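Local coordinates for threonine synthase (Brucella melitensis bv. 1, PDB 4F4F), which probably catalyses the pyridoxal-phosphate-dependent conversion of O-phospho-L-homoserine and water to L-threonine and phosphate, the last step of threonine biosynthesis, at residues G260-I265 and S361-G366; G298-R303 and S319-L324. All coordinates share one frame; numbering follows the deposited sequence.

Interaction 1 (G260-I265 and S361-G366); sequences GNFGDI and SEFSAG. With PLP (pyridoxal-5'-phosphate), chain C.
The CD2-CE2 side of the Phe363 ring meets Phe262 and Ile265, and these three buried side chains make the whole contact between residues 260-265 and 361-366. Phe363 CE2 lies 4.1 Å from Phe262 CZ. The two ring planes are inclined at 37°, so the phenyl groups meet obliquely. Ile265 reaches the same side of Phe363 near the ring plane, where Ile265 CD1 is 4.0 Å from Phe363 CD2. The isoleucine does double duty: with CG1 anti to the backbone N (chi1 -157°) the chain extends CD1 to Phe363, while the CG2 branch sits over the centre of the Phe262 ring, 3.4 Å above its plane.

The segment that carries Phe262 and Ile265 also holds the cofactor phosphate through its backbone N-H groups. Gly260 N and Phe262 N both donate to O1P of pyridoxal phosphate, Asn261 N gives a 2.7 Å bond to its O2P, and Asp264 N binds its O3P. Phe262 is the N-cap of helix 263-274, so the phosphate lies at the helix N-terminus, where the helix dipole would be expected to favour its negative charge. This phosphate-binding loop between strand and helix is characteristic of fold type II pyridoxal-phosphate enzymes. Asp264 OD1 approaches O1P to 2.7 Å and also accepts a hydrogen bond from Ile265 N on its anti side, tying the carboxylate to the first turn.

Behind the cluster, Ile283 of strand 278-285 touches both Phe262 and Ile265, and Leu324 of helix 321-328 packs on both phenylalanines. Strand 363-367, an outermost strand of the mixed sheet, pairs with strand 278-285, and the contact connects this edge to the start of helix 263-274.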
loop_
_atom_site.group_PDB
_atom_site.type_symbol
_atom_site.label_atom_id
_atom_site.label_comp_id
_atom_site.label_asym_id
_atom_site.label_seq_id
_atom_site.Cartn_x
_atom_site.Cartn_y
_atom_site.Cartn_z
ATOM N N GLY A 260 -1.412 -7.297 3.902
ATOM C CA GLY A 260 -1.461 -6.878 5.280
ATOM C C GLY A 260 -2.729 -6.092 5.474
ATOM O O GLY A 260 -3.726 -6.624 5.993
ATOM N N ASN A 261 -2.726 -4.815 5.072
ATOM C CA ASN A 261 -3.895 -3.962 5.355
ATOM C C ASN A 261 -4.904 -3.886 4.215
ATOM O O ASN A 261 -5.792 -3.045 4.262
ATOM C CB ASN A 261 -3.445 -2.547 5.758
ATOM C CG ASN A 261 -2.980 -2.498 7.202
ATOM O OD1 ASN A 261 -3.713 -2.917 8.118
ATOM N ND2 ASN A 261 -1.729 -2.083 7.405
ATOM N N PHE A 262 -4.765 -4.771 3.221
ATOM C CA PHE A 262 -5.791 -5.039 2.205
ATOM C C PHE A 262 -5.929 -4.046 1.063
ATOM O O PHE A 262 -6.743 -4.279 0.147
ATOM C CB PHE A 262 -7.173 -5.202 2.867
ATOM C CG PHE A 262 -8.021 -6.245 2.235
ATOM C CD1 PHE A 262 -7.760 -7.601 2.474
ATOM C CD2 PHE A 262 -9.080 -5.909 1.425
ATOM C CE1 PHE A 262 -8.520 -8.587 1.896
ATOM C CE2 PHE A 262 -9.859 -6.897 0.843
ATOM C CZ PHE A 262 -9.585 -8.232 1.069
ATOM N N GLY A 263 -5.164 -2.955 1.092
ATOM C CA GLY A 263 -5.292 -1.870 0.135
ATOM C C GLY A 263 -4.861 -2.322 -1.249
ATOM O O GLY A 263 -5.468 -1.979 -2.247
ATOM N N ASP A 264 -3.809 -3.120 -1.274
ATOM C CA ASP A 264 -3.285 -3.711 -2.511
ATOM C C ASP A 264 -4.306 -4.584 -3.227
ATOM O O ASP A 264 -4.716 -4.308 -4.371
ATOM C CB ASP A 264 -1.956 -4.486 -2.267
ATOM C CG ASP A 264 -1.939 -5.432 -1.026
ATOM O OD1 ASP A 264 -3.017 -5.927 -0.444
ATOM O OD2 ASP A 264 -0.732 -5.740 -0.649
ATOM N N ILE A 265 -4.764 -5.616 -2.539
ATOM C CA ILE A 265 -5.741 -6.506 -3.129
ATOM C C ILE A 265 -7.082 -5.802 -3.347
ATOM O O ILE A 265 -7.792 -6.130 -4.314
ATOM C CB ILE A 265 -5.893 -7.831 -2.333
ATOM C CG1 ILE A 265 -6.451 -8.910 -3.262
ATOM C CG2 ILE A 265 -6.718 -7.623 -1.064
ATOM C CD1 ILE A 265 -6.617 -10.294 -2.617
ATOM N N SER A 361 -17.170 -15.662 -3.046
ATOM C CA SER A 361 -17.391 -15.812 -4.464
ATOM C C SER A 361 -16.307 -15.145 -5.293
ATOM O O SER A 361 -16.143 -15.487 -6.465
ATOM C CB SER A 361 -18.772 -15.276 -4.882
ATOM O OG SER A 361 -18.760 -13.888 -5.002
ATOM N N GLU A 362 -15.586 -14.178 -4.709
ATOM C CA GLU A 362 -14.558 -13.466 -5.443
ATOM C C GLU A 362 -13.136 -13.563 -4.869
ATOM O O GLU A 362 -12.164 -13.260 -5.588
ATOM C CB GLU A 362 -14.965 -11.992 -5.549
ATOM C CG GLU A 362 -16.358 -11.800 -6.164
ATOM C CD GLU A 362 -16.548 -10.351 -6.570
ATOM O OE1 GLU A 362 -17.285 -9.638 -5.896
ATOM O OE2 GLU A 362 -15.888 -9.918 -7.526
ATOM N N PHE A 363 -13.013 -13.999 -3.618
ATOM C CA PHE A 363 -11.737 -14.036 -2.903
ATOM C C PHE A 363 -11.521 -15.417 -2.312
ATOM O O PHE A 363 -12.485 -16.090 -1.940
ATOM C CB PHE A 363 -11.695 -13.024 -1.728
ATOM C CG PHE A 363 -11.750 -11.583 -2.141
ATOM C CD1 PHE A 363 -12.971 -10.969 -2.385
ATOM C CD2 PHE A 363 -10.587 -10.845 -2.281
ATOM C CE1 PHE A 363 -13.034 -9.660 -2.796
ATOM C CE2 PHE A 363 -10.635 -9.506 -2.658
ATOM C CZ PHE A 363 -11.853 -8.923 -2.918
ATOM N N SER A 364 -10.266 -15.844 -2.242
ATOM C CA SER A 364 -9.861 -16.887 -1.312
ATOM C C SER A 364 -8.574 -16.460 -0.598
ATOM O O SER A 364 -8.059 -15.377 -0.831
ATOM C CB SER A 364 -9.740 -18.248 -1.986
ATOM O OG SER A 364 -8.938 -18.164 -3.088
ATOM N N ALA A 365 -8.115 -17.287 0.323
ATOM C CA ALA A 365 -7.060 -16.913 1.243
ATOM C C ALA A 365 -6.247 -18.100 1.652
ATOM O O ALA A 365 -6.778 -19.215 1.796
ATOM C CB ALA A 365 -7.657 -16.275 2.482
ATOM N N GLY A 366 -4.952 -17.878 1.829
ATOM C CA GLY A 366 -4.120 -18.896 2.451
ATOM C C GLY A 366 -3.008 -18.235 3.230
ATOM O O GLY A 366 -2.806 -17.001 3.155
HETATM N N1 PLP C . 4.390 -6.754 1.326
HETATM C C2 PLP C . 5.258 -5.695 1.549
HETATM C C2A PLP C . 6.729 -5.722 1.198
HETATM C C3 PLP C . 4.728 -4.435 2.147
HETATM O O3 PLP C . 5.587 -3.375 2.361
HETATM C C4 PLP C . 3.262 -4.411 2.500
HETATM C C4A PLP C . 2.597 -3.211 3.094
HETATM C C5 PLP C . 2.422 -5.599 2.207
HETATM C C6 PLP C . 3.057 -6.716 1.613
HETATM C C5A PLP C . 0.912 -5.552 2.519
HETATM O O4P PLP C . 0.156 -4.542 1.729
HETATM P P PLP C . -1.407 -4.093 1.978
HETATM O O1P PLP C . -2.194 -5.393 2.034
HETATM O O2P PLP C . -1.358 -3.349 3.298
HETATM O O3P PLP C . -1.830 -3.191 0.838
#

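Interaction 2 (G298-R303 and S319-L324); sequences GAYEMR and SNFERL
Tyr300 overlaps Phe321 only slightly, the CD1-CE1 side of its ring meeting CD2-CE2 of Phe321 with the two planes within 9° of parallel. The rings are slid well apart, with centroids separated by 5.2 Å, so the contact is made mainly by these neighbouring carbons. The closest approach is 3.6 Å, between Tyr300 CE1 and Phe321 CD2. Both side chains have CG anti to the backbone N (chi1 -177° in Tyr300, -172° in Phe321), an extension that brings the rings together although the CA atoms of the two residues are 10.1 Å apart.

Tyr300 belongs to the short strand 299-301, which pairs antiparallel with strand 348-350 to form a small two-stranded sheet; Phe321 lies near the N-terminal end of helix 321-328. The pair thus packs that sheet against the helix within the pyridoxal-phosphate-dependent enzyme region. Leu343 of helix 333-346 and Thr294 of helix 290-297 touch Tyr300, while Leu291 of the latter helix touches Phe321. The tyrosine hydroxyl is hydrogen-bonded to Ser318 N, fixing the polar end of the ring beside the segment leading into helix 321-328.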
loop_
_atom_site.group_PDB
_atom_site.type_symbol
_atom_site.label_atom_id
_atom_site.label_comp_id
_atom_site.label_asym_id
_atom_site.label_seq_id
_atom_site.Cartn_x
_atom_site.Cartn_y
_atom_site.Cartn_z
ATOM N N GLY A 298 -15.790 -16.919 8.657
ATOM C CA GLY A 298 -16.574 -15.700 8.868
ATOM C C GLY A 298 -16.233 -14.900 10.130
ATOM O O GLY A 298 -16.757 -13.809 10.323
ATOM N N ALA A 299 -15.309 -15.403 10.949
ATOM C CA ALA A 299 -15.015 -14.842 12.275
ATOM C C ALA A 299 -13.756 -13.994 12.132
ATOM O O ALA A 299 -12.620 -14.507 12.038
ATOM C CB ALA A 299 -14.798 -15.962 13.294
ATOM N N TYR A 300 -13.950 -12.683 12.036
ATOM C CA TYR A 300 -12.830 -11.768 11.991
ATOM C C TYR A 300 -12.503 -11.454 13.416
ATOM O O TYR A 300 -13.172 -10.613 14.037
ATOM C CB TYR A 300 -13.247 -10.520 11.255
ATOM C CG TYR A 300 -12.183 -9.468 11.031
ATOM C CD1 TYR A 300 -11.361 -9.518 9.915
ATOM C CD2 TYR A 300 -12.076 -8.373 11.883
ATOM C CE1 TYR A 300 -10.433 -8.519 9.667
ATOM C CE2 TYR A 300 -11.145 -7.372 11.649
ATOM C CZ TYR A 300 -10.338 -7.444 10.528
ATOM O OH TYR A 300 -9.432 -6.433 10.274
ATOM N N GLU A 301 -11.515 -12.167 13.954
ATOM C CA GLU A 301 -11.231 -12.153 15.373
ATOM C C GLU A 301 -9.782 -11.836 15.634
ATOM O O GLU A 301 -8.895 -12.529 15.147
ATOM C CB GLU A 301 -11.566 -13.512 15.999
ATOM C CG GLU A 301 -13.055 -13.724 16.222
ATOM C CD GLU A 301 -13.368 -14.992 16.992
ATOM O OE1 GLU A 301 -14.507 -15.503 16.851
ATOM O OE2 GLU A 301 -12.474 -15.475 17.730
ATOM N N MET A 302 -9.542 -10.799 16.416
ATOM C CA MET A 302 -8.181 -10.370 16.695
ATOM C C MET A 302 -7.482 -11.404 17.573
ATOM O O MET A 302 -8.067 -11.927 18.498
ATOM C CB MET A 302 -8.201 -9.046 17.410
ATOM C CG MET A 302 -8.799 -7.932 16.572
ATOM S SD MET A 302 -9.028 -6.473 17.584
ATOM C CE MET A 302 -7.295 -6.098 17.910
ATOM N N ARG A 303 -6.230 -11.692 17.268
ATOM C CA ARG A 303 -5.401 -12.561 18.104
ATOM C C ARG A 303 -4.067 -11.841 18.272
ATOM O O ARG A 303 -3.839 -10.777 17.671
ATOM C CB ARG A 303 -5.232 -13.937 17.450
ATOM C CG ARG A 303 -6.506 -14.763 17.336
ATOM C CD ARG A 303 -6.213 -16.090 16.647
ATOM N NE ARG A 303 -7.333 -17.052 16.646
ATOM C CZ ARG A 303 -7.265 -18.277 16.119
ATOM N NH1 ARG A 303 -6.148 -18.707 15.529
ATOM N NH2 ARG A 303 -8.320 -19.082 16.159
ATOM N N SER A 319 -6.527 -2.846 7.884
ATOM C CA SER A 319 -7.149 -1.523 7.910
ATOM C C SER A 319 -8.151 -1.263 6.758
ATOM O O SER A 319 -9.152 -0.596 6.953
ATOM C CB SER A 319 -6.072 -0.439 7.945
ATOM O OG SER A 319 -5.467 -0.319 6.660
ATOM N N ASN A 320 -7.919 -1.818 5.581
ATOM C CA ASN A 320 -8.825 -1.586 4.459
ATOM C C ASN A 320 -9.851 -2.676 4.221
ATOM O O ASN A 320 -10.644 -2.588 3.294
ATOM C CB ASN A 320 -8.016 -1.375 3.198
ATOM C CG ASN A 320 -7.250 -0.079 3.238
ATOM O OD1 ASN A 320 -7.851 0.968 3.264
ATOM N ND2 ASN A 320 -5.933 -0.147 3.289
ATOM N N PHE A 321 -9.845 -3.710 5.065
ATOM C CA PHE A 321 -10.865 -4.784 4.917
ATOM C C PHE A 321 -12.295 -4.216 4.966
ATOM O O PHE A 321 -13.189 -4.698 4.272
ATOM C CB PHE A 321 -10.666 -5.840 5.997
ATOM C CG PHE A 321 -11.515 -7.068 5.826
ATOM C CD1 PHE A 321 -11.452 -7.824 4.672
ATOM C CD2 PHE A 321 -12.344 -7.482 6.848
ATOM C CE1 PHE A 321 -12.225 -8.976 4.533
ATOM C CE2 PHE A 321 -13.128 -8.606 6.703
ATOM C CZ PHE A 321 -13.061 -9.360 5.553
ATOM N N GLU A 322 -12.476 -3.163 5.752
ATOM C CA GLU A 322 -13.744 -2.438 5.846
ATOM C C GLU A 322 -14.277 -1.987 4.497
ATOM O O GLU A 322 -15.493 -1.980 4.313
ATOM C CB GLU A 322 -13.626 -1.229 6.812
ATOM C CG GLU A 322 -14.884 -0.366 6.907
ATOM C CD GLU A 322 -14.792 0.747 7.941
ATOM O OE1 GLU A 322 -13.855 0.740 8.774
ATOM O OE2 GLU A 322 -15.686 1.599 7.930
ATOM N N ARG A 323 -13.398 -1.646 3.551
ATOM C CA ARG A 323 -13.867 -1.252 2.234
ATOM C C ARG A 323 -14.542 -2.452 1.563
ATOM O O ARG A 323 -15.643 -2.317 0.975
ATOM C CB ARG A 323 -12.744 -0.671 1.376
ATOM C CG ARG A 323 -12.403 0.754 1.702
ATOM C CD ARG A 323 -11.217 1.264 0.883
ATOM N NE ARG A 323 -11.178 2.727 0.828
ATOM C CZ ARG A 323 -10.348 3.501 1.519
ATOM N NH1 ARG A 323 -9.432 3.006 2.349
ATOM N NH2 ARG A 323 -10.416 4.810 1.406
ATOM N N LEU A 324 -13.947 -3.636 1.690
ATOM C CA LEU A 324 -14.598 -4.805 1.102
ATOM C C LEU A 324 -15.880 -5.160 1.846
ATOM O O LEU A 324 -16.879 -5.558 1.210
ATOM C CB LEU A 324 -13.675 -6.022 1.016
ATOM C CG LEU A 324 -14.295 -7.345 0.495
ATOM C CD1 LEU A 324 -14.866 -7.181 -0.914
ATOM C CD2 LEU A 324 -13.273 -8.458 0.533
#

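Overall arrangement
The centres of interactions 1 and 2 lie 11 Å apart, on the same side of the chain's centre. Along the sequence, both segments of interaction 2 fall between 260-265 and 361-366. Direct contacts join the two: Asn261 O and OD1 probably accept hydrogen bonds from Asn320 N and Ser319 N, and Phe363 packs on Leu324. Phe262 also meets Phe321 edge-to-face, making a run of aromatic rings from Phe363 through Phe262 and Phe321 to Tyr300. The edge of the mixed sheet, the N-terminus of helix 263-274, helix 321-328 and the small two-stranded sheet therefore pack together behind the cofactor's phosphate pocket.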